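Local coordinates for protein AF1502 (Archaeoglobus fulgidus, PDB 5A1Q) that is of unknown function but represents the STAC domain, associated with transmembrane solute transport and two-component signal transduction, at residues D12-E17 with E45-L50; S41-I46 with E65-E70; K8-E13 with E61-R66. One frame throughout, in Å; residues are numbered along the deposited sequence.

From the N terminus, helix 7-18 supplies the first partner of two contacts. Contact 1 closes the shorter of these two loops, bringing helix 43-51 back to residues 12-17 after helix 22-33 has been made. Contact 3 closes the longest, returning helix 57-70 to residues 8-13, so contact 1 falls within its span. Contact 2, whose loop is the shortest of the three, begins on the stretch where contact 1 ends and ends on the stretch where contact 3 ends. Together they tie helices 7-18, 43-51 and 57-70 into a triangle. L67 marks the meeting of contacts 2 and 3, with its CD1 packing on L10, while a salt bridge between E17 and R66 also joins helices 7-18 and 57-70.

Contact 1 of 3, residues D12-E17 with E45-L50; sequences DELKKE and EILSVL
With CG turned anti to the carbonyl carbon (chi1 -70°) and chi2 at 163°, L14 sends its isobutyl group out from helix 7-18 and splits it between L47 and L50, which take the same first rotamer on helix 43-51. The two methyls of L14 divide the work. CD2 of L14 meets CD2 of L47 at 4.1 Å, the two side chains lying antiparallel, flank to flank, and CD1 of L14 reaches CD1 of L50 at 4.2 Å on a slanting path. The backbones stay well apart, 9.8 Å from L14 CA to L47 CA, so methyl groups alone bridge the gap. This is the middle of a small all-helical domain of four helices: the centre of the contact lies about 2 Å from the centre of the chain. The other two helices fill in around it: A22 of helix 22-33 touches L14, and on helix 57-70 V63 packs against L14 while E64 lies on L47. On the far side of helix 43-51, V49 packs on M52 of the second subunit. There S48 folds its hydroxyl back onto its own helix, OG giving a 2.6 Å hydrogen bond to E45 O, which also accepts from V49 N.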
loop_
_atom_site.group_PDB
_atom_site.type_symbol
_atom_site.label_atom_id
_atom_site.label_comp_id
_atom_site.label_asym_id
_atom_site.label_seq_id
_atom_site.Cartn_x
_atom_site.Cartn_y
_atom_site.Cartn_z
ATOM N N ASP A 12 -16.976 2.351 5.576
ATOM C CA ASP A 12 -18.187 1.580 5.904
ATOM C C ASP A 12 -18.304 0.286 5.054
ATOM O O ASP A 12 -18.549 -0.798 5.615
ATOM C CB ASP A 12 -19.427 2.437 5.791
ATOM C CG ASP A 12 -19.557 3.450 6.949
ATOM O OD1 ASP A 12 -18.781 3.334 7.941
ATOM O OD2 ASP A 12 -20.369 4.377 6.817
ATOM N N GLU A 13 -18.019 0.364 3.760
ATOM C CA GLU A 13 -18.051 -0.850 2.926
ATOM C C GLU A 13 -16.976 -1.869 3.375
ATOM O O GLU A 13 -17.257 -3.066 3.405
ATOM C CB GLU A 13 -17.883 -0.534 1.422
ATOM C CG GLU A 13 -19.037 0.238 0.814
ATOM C CD GLU A 13 -20.226 -0.625 0.426
ATOM O OE1 GLU A 13 -20.183 -1.859 0.596
ATOM O OE2 GLU A 13 -21.214 -0.049 -0.072
ATOM N N LEU A 14 -15.775 -1.406 3.725
ATOM C CA LEU A 14 -14.725 -2.313 4.099
ATOM C C LEU A 14 -14.998 -2.955 5.438
ATOM O O LEU A 14 -14.768 -4.161 5.631
ATOM C CB LEU A 14 -13.374 -1.583 4.097
ATOM C CG LEU A 14 -12.770 -1.147 2.762
ATOM C CD1 LEU A 14 -11.675 -0.101 2.952
ATOM C CD2 LEU A 14 -12.171 -2.334 2.041
ATOM N N LYS A 15 -15.550 -2.187 6.383
ATOM C CA LYS A 15 -15.850 -2.730 7.693
ATOM C C LYS A 15 -16.927 -3.789 7.606
ATOM O O LYS A 15 -16.863 -4.752 8.378
ATOM C CB LYS A 15 -16.320 -1.667 8.643
ATOM C CG LYS A 15 -15.245 -0.765 9.145
ATOM C CD LYS A 15 -15.902 0.284 10.032
ATOM C CE LYS A 15 -14.937 0.782 11.053
ATOM N NZ LYS A 15 -15.599 1.904 11.781
ATOM N N LYS A 16 -17.877 -3.629 6.663
ATOM C CA LYS A 16 -18.896 -4.660 6.448
ATOM C C LYS A 16 -18.249 -6.026 6.171
ATOM O O LYS A 16 -18.784 -7.067 6.601
ATOM C CB LYS A 16 -19.828 -4.248 5.299
ATOM C CG LYS A 16 -21.207 -4.874 5.291
ATOM C CD LYS A 16 -22.257 -3.844 4.914
ATOM C CE LYS A 16 -22.566 -2.912 6.084
ATOM N NZ LYS A 16 -23.262 -1.666 5.663
ATOM N N GLU A 17 -17.164 -6.048 5.401
ATOM C CA GLU A 17 -16.477 -7.297 5.031
ATOM C C GLU A 17 -15.395 -7.779 6.041
ATOM O O GLU A 17 -15.313 -8.979 6.357
ATOM C CB GLU A 17 -15.857 -7.134 3.631
ATOM C CG GLU A 17 -16.870 -6.998 2.509
ATOM C CD GLU A 17 -17.751 -8.219 2.422
ATOM O OE1 GLU A 17 -17.208 -9.337 2.468
ATOM O OE2 GLU A 17 -18.976 -8.054 2.376
ATOM N N GLU A 45 -7.484 3.093 -6.790
ATOM C CA GLU A 45 -6.041 2.894 -6.461
ATOM C C GLU A 45 -5.824 2.474 -5.032
ATOM O O GLU A 45 -5.016 1.571 -4.735
ATOM C CB GLU A 45 -5.257 4.119 -6.785
ATOM C CG GLU A 45 -3.792 3.826 -6.599
ATOM C CD GLU A 45 -2.916 4.741 -7.405
ATOM O OE1 GLU A 45 -3.145 4.895 -8.631
ATOM O OE2 GLU A 45 -1.999 5.308 -6.788
ATOM N N ILE A 46 -6.509 3.117 -4.098
ATOM C CA ILE A 46 -6.498 2.647 -2.732
ATOM C C ILE A 46 -6.904 1.174 -2.541
ATOM O O ILE A 46 -6.198 0.338 -1.923
ATOM C CB ILE A 46 -7.329 3.572 -1.805
ATOM C CG1 ILE A 46 -6.818 5.036 -1.869
ATOM C CG2 ILE A 46 -7.461 2.928 -0.397
ATOM C CD1 ILE A 46 -7.800 5.991 -1.197
ATOM N N LEU A 47 -8.010 0.782 -3.148
ATOM C CA LEU A 47 -8.403 -0.593 -3.131
ATOM C C LEU A 47 -7.421 -1.516 -3.835
ATOM O O LEU A 47 -7.283 -2.689 -3.397
ATOM C CB LEU A 47 -9.828 -0.765 -3.748
ATOM C CG LEU A 47 -10.886 -0.084 -2.933
ATOM C CD1 LEU A 47 -12.205 -0.141 -3.683
ATOM C CD2 LEU A 47 -11.028 -0.704 -1.554
ATOM N N SER A 48 -6.767 -1.064 -4.897
ATOM C CA SER A 48 -5.787 -1.900 -5.570
ATOM C C SER A 48 -4.650 -2.321 -4.578
ATOM O O SER A 48 -4.153 -3.460 -4.630
ATOM C CB SER A 48 -5.225 -1.250 -6.843
ATOM O OG SER A 48 -4.305 -0.166 -6.564
ATOM N N VAL A 49 -4.194 -1.418 -3.741
ATOM C CA VAL A 49 -3.204 -1.767 -2.693
ATOM C C VAL A 49 -3.721 -2.841 -1.746
ATOM O O VAL A 49 -3.095 -3.846 -1.532
ATOM C CB VAL A 49 -2.691 -0.525 -1.914
ATOM C CG1 VAL A 49 -1.772 -0.870 -0.757
ATOM C CG2 VAL A 49 -2.068 0.433 -2.916
ATOM N N LEU A 50 -4.943 -2.672 -1.227
ATOM C CA LEU A 50 -5.501 -3.591 -0.302
ATOM C C LEU A 50 -5.806 -4.938 -0.950
ATOM O O LEU A 50 -5.694 -5.978 -0.249
ATOM C CB LEU A 50 -6.743 -3.030 0.368
ATOM C CG LEU A 50 -6.480 -1.786 1.252
ATOM C CD1 LEU A 50 -7.803 -1.241 1.806
ATOM C CD2 LEU A 50 -5.443 -2.087 2.287
#

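Contact 2 of 3, residues S41-I46 with E65-E70; sequences SNYKEI and ERLEKE
L67 is where helix 57-70 touches Y43, the first residue of helix 43-51. One methyl of L67 does the work: CD1 sits 3.7 Å from CE2 and 3.8 Å from CD2 of the Y43 ring, the leucine and the tyrosine heading opposite ways as they pass. The same methyl also packs against L47 and L10, so L67 belongs to the common core, while Y43 lies nearer the surface and touches I5 in the N-terminal loop. The tyrosine takes a first torsion that is unusual in a helix, CG between the backbone N and the carbonyl carbon (chi1 78°). At the very start of a helix no preceding turn stands in its way. One ring face is covered by its own neighbour, K44, whose CG rides 3.7 Å above the plane and over the centre.

E68 comes next, bent at chi2 (-79°) to bring its carboxylate across to K44. The lysine arrives with its chain extended, and the two chains meet nearly perpendicularly. K44 NZ donates to E68 OE2 at 2.9 Å in a salt bridge, approaching from above the carboxylate, 41° out of its plane. Both residues are exposed, so solvent probably weakens the attraction. Further on, K69 turns back on its own helix, its NZ making a weak hydrogen bond to E65 O. Helices 43-51 and 57-70, consecutive and roughly antiparallel, form an alpha-helical hairpin, held here by an apolar pair inside and an ion pair at the margin.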
loop_
_atom_site.group_PDB
_atom_site.type_symbol
_atom_site.label_atom_id
_atom_site.label_comp_id
_atom_site.label_asym_id
_atom_site.label_seq_id
_atom_site.Cartn_x
_atom_site.Cartn_y
_atom_site.Cartn_z
ATOM N N SER A 41 -11.597 9.975 -7.799
ATOM C CA SER A 41 -10.363 9.866 -8.576
ATOM C C SER A 41 -9.379 8.860 -8.019
ATOM O O SER A 41 -8.555 8.369 -8.800
ATOM C CB SER A 41 -9.610 11.207 -8.694
ATOM O OG SER A 41 -10.336 12.230 -9.375
ATOM N N ASN A 42 -9.429 8.552 -6.705
ATOM C CA ASN A 42 -8.365 7.749 -6.078
ATOM C C ASN A 42 -8.800 6.490 -5.411
ATOM O O ASN A 42 -7.962 5.675 -4.964
ATOM C CB ASN A 42 -7.517 8.630 -5.128
ATOM C CG ASN A 42 -8.256 9.038 -3.863
ATOM O OD1 ASN A 42 -9.309 8.502 -3.521
ATOM N ND2 ASN A 42 -7.667 9.954 -3.126
ATOM N N TYR A 43 -10.130 6.253 -5.271
ATOM C CA TYR A 43 -10.535 5.089 -4.522
ATOM C C TYR A 43 -10.132 3.756 -5.112
ATOM O O TYR A 43 -9.850 2.834 -4.353
ATOM C CB TYR A 43 -12.051 5.086 -4.199
ATOM C CG TYR A 43 -12.995 4.687 -5.308
ATOM C CD1 TYR A 43 -13.224 5.532 -6.318
ATOM C CD2 TYR A 43 -13.596 3.431 -5.319
ATOM C CE1 TYR A 43 -14.097 5.255 -7.353
ATOM C CE2 TYR A 43 -14.522 3.109 -6.331
ATOM C CZ TYR A 43 -14.759 4.047 -7.348
ATOM O OH TYR A 43 -15.576 3.811 -8.434
ATOM N N LYS A 44 -10.069 3.665 -6.432
ATOM C CA LYS A 44 -9.782 2.379 -7.018
ATOM C C LYS A 44 -8.305 2.058 -6.757
ATOM O O LYS A 44 -7.970 0.897 -6.498
ATOM C CB LYS A 44 -10.111 2.364 -8.475
ATOM C CG LYS A 44 -11.632 2.306 -8.693
ATOM C CD LYS A 44 -11.974 1.922 -10.106
ATOM C CE LYS A 44 -13.503 1.966 -10.306
ATOM N NZ LYS A 44 -14.016 1.472 -11.600
ATOM N N GLU A 45 -7.484 3.093 -6.790
ATOM C CA GLU A 45 -6.041 2.894 -6.461
ATOM C C GLU A 45 -5.824 2.474 -5.032
ATOM O O GLU A 45 -5.016 1.571 -4.735
ATOM C CB GLU A 45 -5.257 4.119 -6.785
ATOM C CG GLU A 45 -3.792 3.826 -6.599
ATOM C CD GLU A 45 -2.916 4.741 -7.405
ATOM O OE1 GLU A 45 -3.145 4.895 -8.631
ATOM O OE2 GLU A 45 -1.999 5.308 -6.788
ATOM N N ILE A 46 -6.509 3.117 -4.098
ATOM C CA ILE A 46 -6.498 2.647 -2.732
ATOM C C ILE A 46 -6.904 1.174 -2.541
ATOM O O ILE A 46 -6.198 0.338 -1.923
ATOM C CB ILE A 46 -7.329 3.572 -1.805
ATOM C CG1 ILE A 46 -6.818 5.036 -1.869
ATOM C CG2 ILE A 46 -7.461 2.928 -0.397
ATOM C CD1 ILE A 46 -7.800 5.991 -1.197
ATOM N N GLU A 65 -16.674 -4.957 -6.200
ATOM C CA GLU A 65 -17.813 -5.398 -6.924
ATOM C C GLU A 65 -19.107 -4.647 -6.563
ATOM O O GLU A 65 -19.858 -4.257 -7.445
ATOM C CB GLU A 65 -17.997 -6.931 -6.702
ATOM C CG GLU A 65 -17.094 -7.755 -7.625
ATOM C CD GLU A 65 -16.935 -9.218 -7.178
ATOM O OE1 GLU A 65 -17.593 -9.601 -6.185
ATOM O OE2 GLU A 65 -16.107 -9.946 -7.789
ATOM N N ARG A 66 -19.278 -4.412 -5.264
ATOM C CA ARG A 66 -20.456 -3.693 -4.745
ATOM C C ARG A 66 -20.443 -2.240 -5.182
ATOM O O ARG A 66 -21.511 -1.672 -5.485
ATOM C CB ARG A 66 -20.478 -3.732 -3.209
ATOM C CG ARG A 66 -21.098 -5.035 -2.701
ATOM C CD ARG A 66 -20.794 -5.331 -1.243
ATOM N NE ARG A 66 -21.262 -6.685 -0.864
ATOM C CZ ARG A 66 -21.200 -7.194 0.372
ATOM N NH1 ARG A 66 -20.691 -6.468 1.381
ATOM N NH2 ARG A 66 -21.647 -8.437 0.612
ATOM N N LEU A 67 -19.262 -1.649 -5.244
ATOM C CA LEU A 67 -19.167 -0.253 -5.721
ATOM C C LEU A 67 -19.452 -0.159 -7.188
ATOM O O LEU A 67 -20.169 0.746 -7.593
ATOM C CB LEU A 67 -17.827 0.366 -5.359
ATOM C CG LEU A 67 -17.565 0.556 -3.870
ATOM C CD1 LEU A 67 -16.181 1.137 -3.633
ATOM C CD2 LEU A 67 -18.637 1.433 -3.250
ATOM N N GLU A 68 -18.950 -1.115 -7.984
ATOM C CA GLU A 68 -19.256 -1.179 -9.415
ATOM C C GLU A 68 -20.739 -1.294 -9.697
ATOM O O GLU A 68 -21.275 -0.670 -10.626
ATOM C CB GLU A 68 -18.525 -2.362 -10.075
ATOM C CG GLU A 68 -17.034 -2.142 -10.296
ATOM C CD GLU A 68 -16.709 -1.289 -11.523
ATOM O OE1 GLU A 68 -17.636 -0.944 -12.293
ATOM O OE2 GLU A 68 -15.512 -0.961 -11.720
ATOM N N LYS A 69 -21.435 -2.110 -8.908
ATOM C CA LYS A 69 -22.871 -2.320 -9.081
ATOM C C LYS A 69 -23.696 -1.053 -8.844
ATOM O O LYS A 69 -24.683 -0.777 -9.584
ATOM C CB LYS A 69 -23.373 -3.500 -8.195
ATOM C CG LYS A 69 -23.777 -4.739 -9.001
ATOM C CD LYS A 69 -22.685 -5.215 -9.968
ATOM C CE LYS A 69 -21.638 -6.066 -9.264
ATOM N NZ LYS A 69 -20.288 -5.945 -9.885
ATOM N N GLU A 70 -23.317 -0.315 -7.812
ATOM C CA GLU A 70 -23.944 0.969 -7.470
ATOM C C GLU A 70 -23.638 2.100 -8.481
ATOM O O GLU A 70 -24.368 3.094 -8.537
ATOM C CB GLU A 70 -23.509 1.397 -6.064
ATOM C CG GLU A 70 -24.008 0.458 -4.975
ATOM C CD GLU A 70 -23.541 0.829 -3.581
ATOM O OE1 GLU A 70 -22.579 1.615 -3.455
ATOM O OE2 GLU A 70 -24.134 0.316 -2.606
#

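Contact 3 of 3, residues K8-E13 with E61-R66; sequences KKLLDE and EIVEER
The CB atoms of E13 and V63 both point toward the other helix, where segments 8-13 and 61-66 cross at 130° with axes 10.8 Å apart. V63 fits its two methyls to different parts of the glutamate: CG1 lies 3.8 Å from E13 CB, and CG2 lies 3.7 Å from E13 O. L10 comes in from beside it, its CD1 grazing V63 CG1 at 4.4 Å.

Beyond V63 the E13 side chain bends at chi2 (-82°) and meets R66 at a slant. Its carboxylate plane stands 55° from the guanidinium, and OE1 packs 4.0 Å from R66 CD without an ion pair. A water joins them instead. It donates to E13 O and E13 OE1 and accepts from R66 NH1 at 3.0 Å, lying in the guanidinium plane at its edge, while I62 CG2 covers one guanidinium face. E13 OE2 takes a 3.1 Å salt-bridge hydrogen bond from K9 NZ, one turn earlier on the same helix, through its anti lone pair.

R66 spends its direct salt bridge on E17. Both E13 carboxylate oxygens have a partner; K9 probably favours the charged form, partly offset by the nearby E70 carboxylate, and valine packing and a water bridge join the helices.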
loop_
_atom_site.group_PDB
_atom_site.type_symbol
_atom_site.label_atom_id
_atom_site.label_comp_id
_atom_site.label_asym_id
_atom_site.label_seq_id
_atom_site.Cartn_x
_atom_site.Cartn_y
_atom_site.Cartn_z
ATOM N N LYS A 8 -15.901 8.003 4.493
ATOM C CA LYS A 8 -16.897 7.315 5.303
ATOM C C LYS A 8 -17.506 6.152 4.518
ATOM O O LYS A 8 -17.678 5.026 5.044
ATOM C CB LYS A 8 -17.973 8.266 5.761
ATOM C CG LYS A 8 -19.067 7.630 6.631
ATOM N N LYS A 9 -17.839 6.400 3.255
ATOM C CA LYS A 9 -18.464 5.362 2.442
ATOM C C LYS A 9 -17.498 4.152 2.271
ATOM O O LYS A 9 -17.905 2.979 2.473
ATOM C CB LYS A 9 -18.949 5.937 1.091
ATOM C CG LYS A 9 -19.349 4.894 0.080
ATOM C CD LYS A 9 -20.689 4.306 0.426
ATOM C CE LYS A 9 -21.320 3.677 -0.802
ATOM N NZ LYS A 9 -22.424 2.749 -0.429
ATOM N N LEU A 10 -16.220 4.409 1.949
ATOM C CA LEU A 10 -15.306 3.395 1.653
ATOM C C LEU A 10 -14.993 2.610 2.958
ATOM O O LEU A 10 -14.976 1.377 2.955
ATOM C CB LEU A 10 -14.075 4.007 0.974
ATOM C CG LEU A 10 -13.047 2.996 0.593
ATOM C CD1 LEU A 10 -13.679 2.043 -0.420
ATOM C CD2 LEU A 10 -11.803 3.631 0.023
ATOM N N LEU A 11 -14.780 3.321 4.089
ATOM C CA LEU A 11 -14.542 2.652 5.351
ATOM C C LEU A 11 -15.770 1.820 5.741
ATOM O O LEU A 11 -15.612 0.678 6.201
ATOM C CB LEU A 11 -14.271 3.690 6.423
ATOM C CG LEU A 11 -14.076 3.102 7.816
ATOM C CD1 LEU A 11 -12.950 2.105 7.829
ATOM C CD2 LEU A 11 -13.835 4.275 8.790
ATOM N N ASP A 12 -16.976 2.351 5.576
ATOM C CA ASP A 12 -18.187 1.580 5.904
ATOM C C ASP A 12 -18.304 0.286 5.054
ATOM O O ASP A 12 -18.549 -0.798 5.615
ATOM C CB ASP A 12 -19.427 2.437 5.791
ATOM C CG ASP A 12 -19.557 3.450 6.949
ATOM O OD1 ASP A 12 -18.781 3.334 7.941
ATOM O OD2 ASP A 12 -20.369 4.377 6.817
ATOM N N GLU A 13 -18.019 0.364 3.760
ATOM C CA GLU A 13 -18.051 -0.850 2.926
ATOM C C GLU A 13 -16.976 -1.869 3.375
ATOM O O GLU A 13 -17.257 -3.066 3.405
ATOM C CB GLU A 13 -17.883 -0.534 1.422
ATOM C CG GLU A 13 -19.037 0.238 0.814
ATOM C CD GLU A 13 -20.226 -0.625 0.426
ATOM O OE1 GLU A 13 -20.183 -1.859 0.596
ATOM O OE2 GLU A 13 -21.214 -0.049 -0.072
ATOM N N GLU A 61 -12.230 -7.497 -3.088
ATOM C CA GLU A 61 -12.832 -7.786 -4.374
ATOM C C GLU A 61 -14.352 -7.597 -4.210
ATOM O O GLU A 61 -15.026 -7.007 -5.067
ATOM C CB GLU A 61 -12.452 -9.237 -4.852
ATOM C CG GLU A 61 -10.987 -9.350 -5.349
ATOM C CD GLU A 61 -10.374 -10.731 -5.666
ATOM O OE1 GLU A 61 -10.806 -11.802 -5.160
ATOM O OE2 GLU A 61 -9.372 -10.724 -6.435
ATOM N N ILE A 62 -14.904 -8.112 -3.107
ATOM C CA ILE A 62 -16.359 -7.971 -2.847
ATOM C C ILE A 62 -16.746 -6.453 -2.739
ATOM O O ILE A 62 -17.726 -6.025 -3.356
ATOM C CB ILE A 62 -16.791 -8.791 -1.606
ATOM C CG1 ILE A 62 -16.692 -10.271 -1.963
ATOM C CG2 ILE A 62 -18.214 -8.334 -1.191
ATOM C CD1 ILE A 62 -16.858 -11.199 -0.795
ATOM N N VAL A 63 -15.944 -5.673 -2.000
ATOM C CA VAL A 63 -16.221 -4.208 -1.941
ATOM C C VAL A 63 -16.144 -3.586 -3.300
ATOM O O VAL A 63 -17.043 -2.853 -3.688
ATOM C CB VAL A 63 -15.205 -3.516 -1.019
ATOM C CG1 VAL A 63 -15.377 -1.987 -1.042
ATOM C CG2 VAL A 63 -15.366 -3.984 0.403
ATOM N N GLU A 64 -15.101 -3.914 -4.063
ATOM C CA GLU A 64 -15.019 -3.375 -5.444
ATOM C C GLU A 64 -16.243 -3.697 -6.271
ATOM O O GLU A 64 -16.820 -2.859 -6.968
ATOM C CB GLU A 64 -13.801 -3.915 -6.166
ATOM C CG GLU A 64 -12.501 -3.396 -5.585
ATOM C CD GLU A 64 -11.403 -3.229 -6.617
ATOM O OE1 GLU A 64 -11.706 -2.879 -7.774
ATOM O OE2 GLU A 64 -10.223 -3.416 -6.252
ATOM N N GLU A 65 -16.674 -4.957 -6.200
ATOM C CA GLU A 65 -17.813 -5.398 -6.924
ATOM C C GLU A 65 -19.107 -4.647 -6.563
ATOM O O GLU A 65 -19.858 -4.257 -7.445
ATOM C CB GLU A 65 -17.997 -6.931 -6.702
ATOM C CG GLU A 65 -17.094 -7.755 -7.625
ATOM C CD GLU A 65 -16.935 -9.218 -7.178
ATOM O OE1 GLU A 65 -17.593 -9.601 -6.185
ATOM O OE2 GLU A 65 -16.107 -9.946 -7.789
ATOM N N ARG A 66 -19.278 -4.412 -5.264
ATOM C CA ARG A 66 -20.456 -3.693 -4.745
ATOM C C ARG A 66 -20.443 -2.240 -5.182
ATOM O O ARG A 66 -21.511 -1.672 -5.485
ATOM C CB ARG A 66 -20.478 -3.732 -3.209
ATOM C CG ARG A 66 -21.098 -5.035 -2.701
ATOM C CD ARG A 66 -20.794 -5.331 -1.243
ATOM N NE ARG A 66 -21.262 -6.685 -0.864
ATOM C CZ ARG A 66 -21.200 -7.194 0.372
ATOM N NH1 ARG A 66 -20.691 -6.468 1.381
ATOM N NH2 ARG A 66 -21.647 -8.437 0.612
HETATM O O HOH W 1 -19.075 -3.963 1.285
#